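Local coordinates for imelysin-like protein (Psychrobacter arcticus, PDB 3PF0), which is of unknown function but belongs to the imelysin-like peptidase M75 family and may be a metalloendopeptidase, at residues 53-58 against 213-218; 225-230 against 352-357; 302-307 against 342-347; 309-314 against 334-339. All coordinates share one frame; numbering follows the deposited sequence.

Contact 1: residues 53-58 against 213-218; sequences TYLTHV and KLLAID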
loop_
_atom_site.group_PDB
_atom_site.type_symbol
_atom_site.label_atom_id
_atom_site.label_comp_id
_atom_site.label_asym_id
_atom_site.label_seq_id
_atom_site.Cartn_x
_atom_site.Cartn_y
_atom_site.Cartn_z
ATOM N N THR A 53 -7.655 5.991 23.267
ATOM C CA THR A 53 -6.539 5.061 23.498
ATOM C C THR A 53 -6.296 4.196 22.242
ATOM O O THR A 53 -5.138 4.038 21.840
ATOM C CB THR A 53 -6.823 4.209 24.761
ATOM O OG1 THR A 53 -6.923 5.071 25.901
ATOM C CG2 THR A 53 -5.756 3.150 25.026
ATOM N N TYR A 54 -7.374 3.662 21.619
ATOM C CA TYR A 54 -7.253 2.829 20.417
ATOM C C TYR A 54 -6.683 3.636 19.247
ATOM O O TYR A 54 -5.723 3.179 18.627
ATOM C CB TYR A 54 -8.590 2.163 20.037
ATOM C CG TYR A 54 -8.542 1.404 18.727
ATOM C CD1 TYR A 54 -7.872 0.186 18.626
ATOM C CD2 TYR A 54 -9.167 1.902 17.589
ATOM C CE1 TYR A 54 -7.812 -0.509 17.418
ATOM C CE2 TYR A 54 -9.108 1.220 16.372
ATOM C CZ TYR A 54 -8.433 0.013 16.293
ATOM O OH TYR A 54 -8.383 -0.655 15.096
ATOM N N LEU A 55 -7.245 4.836 18.975
ATOM C CA LEU A 55 -6.813 5.737 17.895
ATOM C C LEU A 55 -5.359 6.207 18.100
ATOM O O LEU A 55 -4.627 6.331 17.122
ATOM C CB LEU A 55 -7.757 6.951 17.769
ATOM C CG LEU A 55 -9.192 6.678 17.267
ATOM C CD1 LEU A 55 -10.098 7.838 17.583
ATOM C CD2 LEU A 55 -9.230 6.365 15.762
ATOM N N THR A 56 -4.931 6.416 19.360
ATOM C CA THR A 56 -3.551 6.794 19.705
ATOM C C THR A 56 -2.623 5.607 19.395
ATOM O O THR A 56 -1.528 5.809 18.864
ATOM C CB THR A 56 -3.470 7.251 21.173
ATOM O OG1 THR A 56 -4.354 8.359 21.352
ATOM C CG2 THR A 56 -2.066 7.659 21.592
ATOM N N HIS A 57 -3.085 4.377 19.693
ATOM C CA HIS A 57 -2.343 3.142 19.444
ATOM C C HIS A 57 -2.216 2.894 17.912
ATOM O O HIS A 57 -1.164 2.449 17.451
ATOM C CB HIS A 57 -3.021 1.967 20.188
ATOM C CG HIS A 57 -2.905 0.643 19.508
ATOM N ND1 HIS A 57 -1.786 -0.147 19.660
ATOM C CD2 HIS A 57 -3.783 0.008 18.698
ATOM C CE1 HIS A 57 -2.006 -1.224 18.927
ATOM N NE2 HIS A 57 -3.196 -1.174 18.333
ATOM N N VAL A 58 -3.264 3.218 17.137
ATOM C CA VAL A 58 -3.286 3.042 15.682
ATOM C C VAL A 58 -2.251 3.983 15.035
ATOM O O VAL A 58 -1.500 3.560 14.150
ATOM C CB VAL A 58 -4.730 3.254 15.136
ATOM C CG1 VAL A 58 -4.746 3.654 13.661
ATOM C CG2 VAL A 58 -5.585 2.013 15.378
ATOM N N LYS A 213 -5.152 15.616 15.553
ATOM C CA LYS A 213 -6.071 16.321 14.665
ATOM C C LYS A 213 -6.521 15.416 13.498
ATOM O O LYS A 213 -7.711 15.390 13.186
ATOM C CB LYS A 213 -5.408 17.599 14.130
ATOM C CG LYS A 213 -6.393 18.613 13.563
ATOM C CD LYS A 213 -5.808 19.407 12.405
ATOM C CE LYS A 213 -5.026 20.625 12.835
ATOM N NZ LYS A 213 -4.626 21.434 11.659
ATOM N N LEU A 214 -5.579 14.672 12.870
ATOM C CA LEU A 214 -5.875 13.793 11.726
ATOM C C LEU A 214 -6.855 12.657 12.070
ATOM O O LEU A 214 -7.696 12.323 11.231
ATOM C CB LEU A 214 -4.592 13.199 11.117
ATOM C CG LEU A 214 -3.700 14.179 10.366
ATOM C CD1 LEU A 214 -2.284 13.666 10.279
ATOM C CD2 LEU A 214 -4.288 14.554 9.000
ATOM N N LEU A 215 -6.766 12.090 13.295
ATOM C CA LEU A 215 -7.648 10.995 13.718
ATOM C C LEU A 215 -8.718 11.443 14.736
ATOM O O LEU A 215 -9.357 10.584 15.349
ATOM C CB LEU A 215 -6.821 9.830 14.298
ATOM C CG LEU A 215 -6.075 8.932 13.303
ATOM C CD1 LEU A 215 -5.183 7.949 14.043
ATOM C CD2 LEU A 215 -7.042 8.163 12.386
ATOM N N ALA A 216 -8.934 12.777 14.892
ATOM C CA ALA A 216 -9.895 13.403 15.826
ATOM C C ALA A 216 -9.855 12.701 17.208
ATOM O O ALA A 216 -10.888 12.354 17.788
ATOM C CB ALA A 216 -11.300 13.383 15.235
ATOM N N ILE A 217 -8.623 12.468 17.697
ATOM C CA ILE A 217 -8.306 11.755 18.933
ATOM C C ILE A 217 -8.851 12.505 20.169
ATOM O O ILE A 217 -9.311 11.838 21.097
ATOM C CB ILE A 217 -6.771 11.494 18.994
ATOM C CG1 ILE A 217 -6.381 10.433 17.939
ATOM C CG2 ILE A 217 -6.281 11.085 20.393
ATOM C CD1 ILE A 217 -4.888 10.279 17.615
ATOM N N ASP A 218 -8.824 13.861 20.151
ATOM C CA ASP A 218 -9.285 14.717 21.251
ATOM C C ASP A 218 -10.805 14.989 21.196
ATOM O O ASP A 218 -11.357 15.585 22.129
ATOM C CB ASP A 218 -8.508 16.054 21.239
ATOM C CG ASP A 218 -8.687 16.922 20.000
ATOM O OD1 ASP A 218 -8.892 16.360 18.899
ATOM O OD2 ASP A 218 -8.583 18.162 20.124
#
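Apolar contacts do most of the work where L55 and V58 of helix 48-84 meet L215 and I217, just past the end of helix 183-214. I217 lays CG1 against CB of L55 at 3.7 Å. With CG1 beside its own backbone N (chi1 -70°), its other branch, CG2, projects to OG1 of T56 at 3.5 Å, the two side chains crossing nearly at a right angle. L215 meets V58 more distantly, CD1 to CG1 4.3 Å.

A second kind of contact sets methyls against carbonyls: L215 CD1 lies 3.5 Å from L55 O, and in return L55 CD1 approaches L215 O at 3.6 Å. No hydrogen bond crosses; the T56 hydroxyl bonds to K52 O in its own helix.

The backbone supplies the geometry. A216, at positive phi, is the C-prime residue of a Schellman motif that ends helix 183-214, and the residues flanking it both direct their side chains at helix 48-84. Cutting I217 back to an alanine would probably open a gap beside L55 CB and strip the T56 hydroxyl of its apolar cover. Cohesion between these segments thus depends on buried hydrocarbon fitting together, not on directional bonds.

Contact 2: residues 225-230 against 352-357; sequences QGLNQW and LGIRVG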
loop_
_atom_site.group_PDB
_atom_site.type_symbol
_atom_site.label_atom_id
_atom_site.label_comp_id
_atom_site.label_asym_id
_atom_site.label_seq_id
_atom_site.Cartn_x
_atom_site.Cartn_y
_atom_site.Cartn_z
ATOM N N GLN A 225 -15.666 10.428 14.416
ATOM C CA GLN A 225 -15.017 10.842 13.158
ATOM C C GLN A 225 -13.741 10.032 12.863
ATOM O O GLN A 225 -13.550 9.584 11.730
ATOM C CB GLN A 225 -14.682 12.346 13.196
ATOM C CG GLN A 225 -14.245 12.924 11.846
ATOM C CD GLN A 225 -13.543 14.255 11.984
ATOM O OE1 GLN A 225 -14.154 15.282 12.311
ATOM N NE2 GLN A 225 -12.244 14.274 11.704
ATOM N N GLY A 226 -12.901 9.860 13.884
ATOM C CA GLY A 226 -11.639 9.138 13.788
ATOM C C GLY A 226 -11.793 7.658 13.509
ATOM O O GLY A 226 -11.197 7.143 12.556
ATOM N N LEU A 227 -12.595 6.973 14.346
ATOM C CA LEU A 227 -12.866 5.545 14.230
ATOM C C LEU A 227 -13.556 5.236 12.891
ATOM O O LEU A 227 -13.198 4.253 12.233
ATOM C CB LEU A 227 -13.728 5.083 15.413
ATOM C CG LEU A 227 -13.731 3.583 15.718
ATOM C CD1 LEU A 227 -12.504 3.183 16.536
ATOM C CD2 LEU A 227 -15.002 3.187 16.455
ATOM N N ASN A 228 -14.490 6.112 12.461
ATOM C CA ASN A 228 -15.210 5.940 11.199
ATOM C C ASN A 228 -14.257 6.030 9.998
ATOM O O ASN A 228 -14.318 5.171 9.118
ATOM C CB ASN A 228 -16.350 6.955 11.056
ATOM C CG ASN A 228 -17.338 6.575 9.977
ATOM O OD1 ASN A 228 -18.123 5.634 10.126
ATOM N ND2 ASN A 228 -17.304 7.275 8.853
ATOM N N GLN A 229 -13.361 7.040 9.985
ATOM C CA GLN A 229 -12.404 7.256 8.905
ATOM C C GLN A 229 -11.390 6.125 8.827
ATOM O O GLN A 229 -11.068 5.690 7.723
ATOM C CB GLN A 229 -11.678 8.610 9.055
ATOM C CG GLN A 229 -11.007 9.058 7.744
ATOM C CD GLN A 229 -10.752 10.537 7.623
ATOM O OE1 GLN A 229 -10.429 11.239 8.591
ATOM N NE2 GLN A 229 -10.816 11.024 6.399
ATOM N N TRP A 230 -10.881 5.667 9.985
ATOM C CA TRP A 230 -9.890 4.599 10.092
ATOM C C TRP A 230 -10.413 3.270 9.494
ATOM O O TRP A 230 -9.734 2.688 8.650
ATOM C CB TRP A 230 -9.453 4.418 11.562
ATOM C CG TRP A 230 -8.715 3.141 11.872
ATOM C CD1 TRP A 230 -9.125 2.148 12.708
ATOM C CD2 TRP A 230 -7.447 2.720 11.342
ATOM N NE1 TRP A 230 -8.184 1.144 12.754
ATOM C CE2 TRP A 230 -7.141 1.470 11.929
ATOM C CE3 TRP A 230 -6.546 3.268 10.408
ATOM C CZ2 TRP A 230 -5.969 0.764 11.626
ATOM C CZ3 TRP A 230 -5.390 2.565 10.104
ATOM C CH2 TRP A 230 -5.104 1.334 10.718
ATOM N N LEU A 352 -19.150 -1.940 15.689
ATOM C CA LEU A 352 -18.411 -0.781 16.192
ATOM C C LEU A 352 -19.293 0.489 16.232
ATOM O O LEU A 352 -18.834 1.532 16.702
ATOM C CB LEU A 352 -17.148 -0.535 15.341
ATOM C CG LEU A 352 -16.028 -1.585 15.451
ATOM C CD1 LEU A 352 -15.078 -1.495 14.266
ATOM C CD2 LEU A 352 -15.258 -1.454 16.759
ATOM N N GLY A 353 -20.536 0.381 15.749
ATOM C CA GLY A 353 -21.506 1.472 15.717
ATOM C C GLY A 353 -21.176 2.618 14.780
ATOM O O GLY A 353 -21.679 3.730 14.967
ATOM N N ILE A 354 -20.329 2.355 13.763
ATOM C CA ILE A 354 -19.893 3.345 12.767
ATOM C C ILE A 354 -20.653 3.120 11.439
ATOM O O ILE A 354 -21.623 2.356 11.427
ATOM C CB ILE A 354 -18.347 3.389 12.595
ATOM C CG1 ILE A 354 -17.731 1.980 12.413
ATOM C CG2 ILE A 354 -17.703 4.168 13.756
ATOM C CD1 ILE A 354 -16.345 1.974 11.914
ATOM N N ARG A 355 -20.261 3.817 10.343
ATOM C CA ARG A 355 -20.995 3.748 9.069
ATOM C C ARG A 355 -20.145 3.315 7.880
ATOM O O ARG A 355 -18.949 3.607 7.822
ATOM C CB ARG A 355 -21.629 5.117 8.740
ATOM C CG ARG A 355 -22.656 5.593 9.774
ATOM C CD ARG A 355 -22.602 7.095 10.031
ATOM N NE ARG A 355 -21.271 7.563 10.437
ATOM C CZ ARG A 355 -20.809 7.552 11.684
ATOM N NH1 ARG A 355 -21.561 7.087 12.676
ATOM N NH2 ARG A 355 -19.588 7.997 11.948
ATOM N N VAL A 356 -20.793 2.631 6.915
ATOM C CA VAL A 356 -20.194 2.203 5.651
ATOM C C VAL A 356 -20.192 3.449 4.761
ATOM O O VAL A 356 -21.258 3.923 4.368
ATOM C CB VAL A 356 -20.934 0.989 5.000
ATOM C CG1 VAL A 356 -20.332 0.627 3.643
ATOM C CG2 VAL A 356 -20.936 -0.228 5.920
ATOM N N GLY A 357 -19.011 4.008 4.531
ATOM C CA GLY A 357 -18.838 5.210 3.725
ATOM C C GLY A 357 -18.503 6.440 4.540
ATOM O O GLY A 357 -19.147 6.712 5.560
#
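N228 holds CG opposite its backbone N (chi1 -164°), which carries its amide across to R355, while the R355 chain, bent at chi2 and chi3, folds its guanidinium back over that amide. The two planes lie 28° apart, and NH2 of R355 stands 3.3 Å from CG of N228, with OD1 over one face of the guanidinium. This is contact and not hydrogen bonding: the charge is paired with D224. The real bond of the amide is to the backbone, R355 N to N228 OD1 at 2.8 Å and nearly straight (166°), the donor arriving almost in line with the C=O. I354 CB also presses on N228 OD1, at 3.3 Å.

On the neighbouring side of the helix, L227 crosses I354 at about a right angle, its CD2 3.9 Å from I354 CG2, and the same methyl reaches L352 CB at 4.4 Å. A leucine in place of N228 would probably leave the R355 N-H without its acceptor and the guanidinium without its flat neighbour. Nearby, N232 bonds to both R355 O and G357 N. The arrangement is that of a helix ended by a Schellman motif at G353, after which the chain leaves helix 327-351 and is fastened to the first turns of helix 225-250 by asparagine side chains.

Contact 3: residues 302-307 against 342-347; sequences DTLSTA and RLIKSQ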
loop_
_atom_site.group_PDB
_atom_site.type_symbol
_atom_site.label_atom_id
_atom_site.label_comp_id
_atom_site.label_asym_id
_atom_site.label_seq_id
_atom_site.Cartn_x
_atom_site.Cartn_y
_atom_site.Cartn_z
ATOM N N ASP A 302 -13.395 -13.521 15.347
ATOM C CA ASP A 302 -13.082 -14.907 14.991
ATOM C C ASP A 302 -13.318 -15.190 13.494
ATOM O O ASP A 302 -12.454 -15.793 12.857
ATOM C CB ASP A 302 -13.900 -15.885 15.847
ATOM N N THR A 303 -14.469 -14.744 12.938
ATOM C CA THR A 303 -14.833 -14.947 11.524
ATOM C C THR A 303 -13.905 -14.157 10.586
ATOM O O THR A 303 -13.519 -14.691 9.542
ATOM C CB THR A 303 -16.306 -14.607 11.258
ATOM O OG1 THR A 303 -16.605 -13.324 11.806
ATOM C CG2 THR A 303 -17.257 -15.657 11.811
ATOM N N LEU A 304 -13.537 -12.909 10.962
ATOM C CA LEU A 304 -12.627 -12.078 10.175
ATOM C C LEU A 304 -11.216 -12.674 10.176
ATOM O O LEU A 304 -10.597 -12.745 9.113
ATOM C CB LEU A 304 -12.599 -10.631 10.682
ATOM C CG LEU A 304 -13.471 -9.640 9.923
ATOM C CD1 LEU A 304 -13.685 -8.382 10.736
ATOM C CD2 LEU A 304 -12.865 -9.293 8.554
ATOM N N SER A 305 -10.729 -13.136 11.348
ATOM C CA SER A 305 -9.417 -13.777 11.501
ATOM C C SER A 305 -9.303 -15.046 10.627
ATOM O O SER A 305 -8.288 -15.235 9.953
ATOM C CB SER A 305 -9.158 -14.128 12.966
ATOM O OG SER A 305 -7.902 -14.761 13.158
ATOM N N THR A 306 -10.355 -15.887 10.629
ATOM C CA THR A 306 -10.410 -17.131 9.860
ATOM C C THR A 306 -10.427 -16.818 8.361
ATOM O O THR A 306 -9.664 -17.441 7.627
ATOM C CB THR A 306 -11.602 -17.987 10.311
ATOM O OG1 THR A 306 -11.388 -18.359 11.675
ATOM C CG2 THR A 306 -11.784 -19.252 9.468
ATOM N N ALA A 307 -11.255 -15.841 7.919
ATOM C CA ALA A 307 -11.362 -15.428 6.513
ATOM C C ALA A 307 -10.026 -14.885 5.966
ATOM O O ALA A 307 -9.643 -15.239 4.846
ATOM C CB ALA A 307 -12.459 -14.386 6.347
ATOM N N ARG A 342 -17.429 -8.114 2.758
ATOM C CA ARG A 342 -18.758 -8.452 3.266
ATOM C C ARG A 342 -18.754 -8.428 4.792
ATOM O O ARG A 342 -19.601 -7.764 5.394
ATOM C CB ARG A 342 -19.199 -9.831 2.748
ATOM C CG ARG A 342 -20.647 -10.192 3.085
ATOM C CD ARG A 342 -20.987 -11.645 2.770
ATOM N NE ARG A 342 -20.222 -12.593 3.587
ATOM C CZ ARG A 342 -20.543 -12.958 4.826
ATOM N NH1 ARG A 342 -21.621 -12.454 5.418
ATOM N NH2 ARG A 342 -19.783 -13.822 5.488
ATOM N N LEU A 343 -17.775 -9.116 5.408
ATOM C CA LEU A 343 -17.627 -9.194 6.854
ATOM C C LEU A 343 -17.342 -7.819 7.469
ATOM O O LEU A 343 -17.852 -7.540 8.551
ATOM C CB LEU A 343 -16.523 -10.191 7.245
ATOM C CG LEU A 343 -16.828 -11.686 7.056
ATOM C CD1 LEU A 343 -15.581 -12.509 7.232
ATOM C CD2 LEU A 343 -17.905 -12.179 8.017
ATOM N N ILE A 344 -16.564 -6.955 6.787
ATOM C CA ILE A 344 -16.250 -5.622 7.315
ATOM C C ILE A 344 -17.514 -4.727 7.305
ATOM O O ILE A 344 -17.836 -4.115 8.328
ATOM C CB ILE A 344 -15.046 -4.957 6.580
ATOM C CG1 ILE A 344 -13.750 -5.773 6.800
ATOM C CG2 ILE A 344 -14.852 -3.493 7.041
ATOM C CD1 ILE A 344 -12.533 -5.368 5.914
ATOM N N LYS A 345 -18.228 -4.687 6.175
ATOM C CA LYS A 345 -19.418 -3.860 5.977
ATOM C C LYS A 345 -20.638 -4.307 6.797
ATOM O O LYS A 345 -21.365 -3.447 7.303
ATOM C CB LYS A 345 -19.808 -3.848 4.486
ATOM C CG LYS A 345 -18.943 -2.958 3.611
ATOM C CD LYS A 345 -18.837 -3.491 2.185
ATOM C CE LYS A 345 -19.863 -2.926 1.241
ATOM N NZ LYS A 345 -19.682 -3.471 -0.126
ATOM N N SER A 346 -20.891 -5.626 6.893
ATOM C CA SER A 346 -22.101 -6.141 7.537
ATOM C C SER A 346 -21.933 -6.640 8.974
ATOM O O SER A 346 -22.953 -6.777 9.659
ATOM C CB SER A 346 -22.711 -7.260 6.695
ATOM O OG SER A 346 -21.887 -8.414 6.674
ATOM N N GLN A 347 -20.692 -6.925 9.432
ATOM C CA GLN A 347 -20.467 -7.421 10.792
ATOM C C GLN A 347 -19.555 -6.493 11.598
ATOM O O GLN A 347 -19.907 -6.135 12.716
ATOM C CB GLN A 347 -19.894 -8.849 10.784
ATOM C CG GLN A 347 -20.937 -9.941 10.543
ATOM C CD GLN A 347 -20.382 -11.346 10.667
ATOM O OE1 GLN A 347 -19.438 -11.622 11.420
ATOM N NE2 GLN A 347 -20.992 -12.284 9.956
#
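L304 and L343 slide past each other in opposite directions, so that a methyl of one lies beside the stem of the other: L304 CD2 sits 4.0 Å from L343 CB. The chi1 of L304, -98°, is well off a staggered position, and it carries the same CD2 on to I344, whose chain it crosses at about a right angle, 4.0 Å from CG1. L343 in turn sets off toward the facing helix. Its CD1 rests against A307 CB at 3.7 Å and, on the same side, T303 O at 3.8 Å, while CD2 turns to the T303 hydroxyl.

These side chains lie between two antiparallel neighbours, helix 298-316 and helix 327-351, which form a helical hairpin; the segment axes run at 169° and come within 10.5 Å of each other. Helix 327-351 has a wider pi-type turn at 344-347. Helix 225-250 adds a third layer, with L235 and V238 touching I344, and E239 pairing with K345.

At one margin T303 and Q347 cross at about a right angle. In one of the two modelled conformers of Q347, its OE1 lies 3.3 Å from T303 OG1 without a hydrogen bond between them. T303 holds OG1 between its own N and carbonyl carbon (chi1 50°), where it hydrogen-bonds back to T299 O in the preceding turn.

Contact 4: residues 309-314 against 334-339; sequences ADTTAL and YDHLTN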
loop_
_atom_site.group_PDB
_atom_site.type_symbol
_atom_site.label_atom_id
_atom_site.label_comp_id
_atom_site.label_asym_id
_atom_site.label_seq_id
_atom_site.Cartn_x
_atom_site.Cartn_y
_atom_site.Cartn_z
ATOM N N ALA A 309 -6.993 -15.579 7.189
ATOM C CA ALA A 309 -6.084 -16.727 7.202
ATOM C C ALA A 309 -6.314 -17.641 5.987
ATOM O O ALA A 309 -5.334 -18.142 5.438
ATOM C CB ALA A 309 -6.251 -17.518 8.494
ATOM N N ASP A 310 -7.588 -17.839 5.560
ATOM C CA ASP A 310 -7.931 -18.668 4.395
ATOM C C ASP A 310 -7.447 -18.011 3.090
ATOM O O ASP A 310 -6.979 -18.711 2.183
ATOM C CB ASP A 310 -9.454 -18.930 4.313
ATOM C CG ASP A 310 -10.091 -19.697 5.465
ATOM O OD1 ASP A 310 -9.369 -20.455 6.156
ATOM O OD2 ASP A 310 -11.318 -19.546 5.672
ATOM N N THR A 311 -7.577 -16.670 2.999
ATOM C CA THR A 311 -7.163 -15.876 1.839
ATOM C C THR A 311 -5.638 -15.936 1.714
ATOM O O THR A 311 -5.130 -16.136 0.611
ATOM C CB THR A 311 -7.702 -14.426 1.938
ATOM O OG1 THR A 311 -9.084 -14.460 2.302
ATOM C CG2 THR A 311 -7.563 -13.656 0.626
ATOM N N THR A 312 -4.923 -15.804 2.852
ATOM C CA THR A 312 -3.459 -15.855 2.940
ATOM C C THR A 312 -2.958 -17.258 2.506
ATOM O O THR A 312 -2.002 -17.352 1.729
ATOM C CB THR A 312 -2.998 -15.458 4.360
ATOM O OG1 THR A 312 -3.518 -14.161 4.662
ATOM C CG2 THR A 312 -1.475 -15.427 4.506
ATOM N N ALA A 313 -3.632 -18.327 2.972
ATOM C CA ALA A 313 -3.301 -19.709 2.617
ATOM C C ALA A 313 -3.542 -19.966 1.119
ATOM O O ALA A 313 -2.746 -20.658 0.483
ATOM C CB ALA A 313 -4.109 -20.680 3.466
ATOM N N LEU A 314 -4.613 -19.381 0.549
ATOM C CA LEU A 314 -4.916 -19.519 -0.878
ATOM C C LEU A 314 -3.879 -18.770 -1.731
ATOM O O LEU A 314 -3.425 -19.294 -2.744
ATOM C CB LEU A 314 -6.337 -19.007 -1.177
ATOM C CG LEU A 314 -6.854 -19.155 -2.610
ATOM C CD1 LEU A 314 -7.181 -20.608 -2.944
ATOM C CD2 LEU A 314 -8.068 -18.297 -2.819
ATOM N N TYR A 334 -10.601 -13.674 -5.612
ATOM C CA TYR A 334 -11.556 -12.565 -5.654
ATOM C C TYR A 334 -12.710 -12.824 -4.700
ATOM O O TYR A 334 -13.075 -11.925 -3.955
ATOM C CB TYR A 334 -12.088 -12.315 -7.080
ATOM C CG TYR A 334 -13.156 -11.241 -7.122
ATOM C CD1 TYR A 334 -12.829 -9.898 -6.966
ATOM C CD2 TYR A 334 -14.501 -11.575 -7.253
ATOM C CE1 TYR A 334 -13.812 -8.911 -6.951
ATOM C CE2 TYR A 334 -15.493 -10.596 -7.233
ATOM C CZ TYR A 334 -15.143 -9.265 -7.082
ATOM O OH TYR A 334 -16.116 -8.296 -7.084
ATOM N N ASP A 335 -13.270 -14.048 -4.721
ATOM C CA ASP A 335 -14.383 -14.481 -3.866
ATOM C C ASP A 335 -14.018 -14.378 -2.373
ATOM O O ASP A 335 -14.838 -13.899 -1.586
ATOM C CB ASP A 335 -14.821 -15.907 -4.231
ATOM C CG ASP A 335 -15.620 -16.021 -5.527
ATOM O OD1 ASP A 335 -16.022 -14.969 -6.082
ATOM O OD2 ASP A 335 -15.874 -17.167 -5.970
ATOM N N HIS A 336 -12.772 -14.766 -2.000
ATOM C CA HIS A 336 -12.265 -14.671 -0.633
ATOM C C HIS A 336 -12.176 -13.199 -0.206
ATOM O O HIS A 336 -12.552 -12.875 0.923
ATOM C CB HIS A 336 -10.887 -15.353 -0.505
ATOM C CG HIS A 336 -10.956 -16.816 -0.198
ATOM N ND1 HIS A 336 -11.209 -17.751 -1.186
ATOM C CD2 HIS A 336 -10.798 -17.460 0.980
ATOM C CE1 HIS A 336 -11.206 -18.927 -0.580
ATOM N NE2 HIS A 336 -10.954 -18.801 0.723
ATOM N N LEU A 337 -11.709 -12.311 -1.117
ATOM C CA LEU A 337 -11.574 -10.866 -0.854
ATOM C C LEU A 337 -12.947 -10.199 -0.710
ATOM O O LEU A 337 -13.105 -9.292 0.115
ATOM C CB LEU A 337 -10.751 -10.157 -1.951
ATOM C CG LEU A 337 -9.252 -10.465 -1.996
ATOM C CD1 LEU A 337 -8.617 -9.904 -3.252
ATOM C CD2 LEU A 337 -8.519 -9.967 -0.734
ATOM N N THR A 338 -13.931 -10.674 -1.494
ATOM C CA THR A 338 -15.319 -10.206 -1.483
ATOM C C THR A 338 -15.965 -10.605 -0.135
ATOM O O THR A 338 -16.738 -9.819 0.432
ATOM C CB THR A 338 -16.062 -10.752 -2.717
ATOM O OG1 THR A 338 -15.412 -10.245 -3.884
ATOM C CG2 THR A 338 -17.538 -10.351 -2.758
ATOM N N ASN A 339 -15.620 -11.802 0.385
ATOM C CA ASN A 339 -16.122 -12.266 1.677
ATOM C C ASN A 339 -15.545 -11.406 2.834
ATOM O O ASN A 339 -16.252 -11.168 3.811
ATOM C CB ASN A 339 -15.820 -13.750 1.890
ATOM C CG ASN A 339 -16.370 -14.289 3.187
ATOM O OD1 ASN A 339 -17.565 -14.166 3.480
ATOM N ND2 ASN A 339 -15.501 -14.856 4.016
#
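OG1 of T311 is hydrogen-bonded to A307 O, one turn back in its own helix, and lies against H336 CB across the contact at 3.5 Å. The setting is an antiparallel helical hairpin, helix 298-316 against helix 327-351, with segment axes 9.7 Å apart at closest and running at 161°.

H336 is the central side chain of the pairing. T311 slides past it in the opposite direction and meets the imidazole near the ring plane, at its edge. D310 also comes to that edge, through its methylene and not its carboxylate: D310 CB is 3.9 Å from H336 CD2. The acid itself stays apart, OD2 of D310 lying 5.0 Å from NE2 of H336, too far for a salt bridge. L314 holds CG opposite its backbone N (chi1 -176°), which extends the chain to the ring, and its CD2 arrives obliquely, 3.6 Å from H336 ND1. That nitrogen is hydrogen-bonded to E332 O a turn earlier, a bond that limits the rotation of the ring.

L276 of helix 268-283 touches both T311 and L337, and helix 225-250 reaches L337 through K242 and I246, so this part of the hairpin is backed by two more helices. The other branch of T311 serves this apolar side: its CG2 meets L337 CD2 at 4.0 Å, the chains crossing at about a right angle.

How the contacts relate
Contacts 3 and 4 are successive levels of one hairpin, helix 298-316 with helix 327-351; their centres lie 11 Å apart, and A307 CB of contact 3 touches N339 ND2 of contact 4 at 3.9 Å. Both fall within the stretch of chain that contact 2 closes. Contact 2 is one of the places where the chain leaving the hairpin meets helix 225-250. Its V356 CG2 packs on K345 O of contact 3 at 3.5 Å, while Y54 OH of contact 1 and W230 NE1 of contact 2 form a probable hydrogen bond of 3.0 Å. Contact 1, which closes before the others open, remains remote from contact 4, with nearest atoms about 17 Å apart.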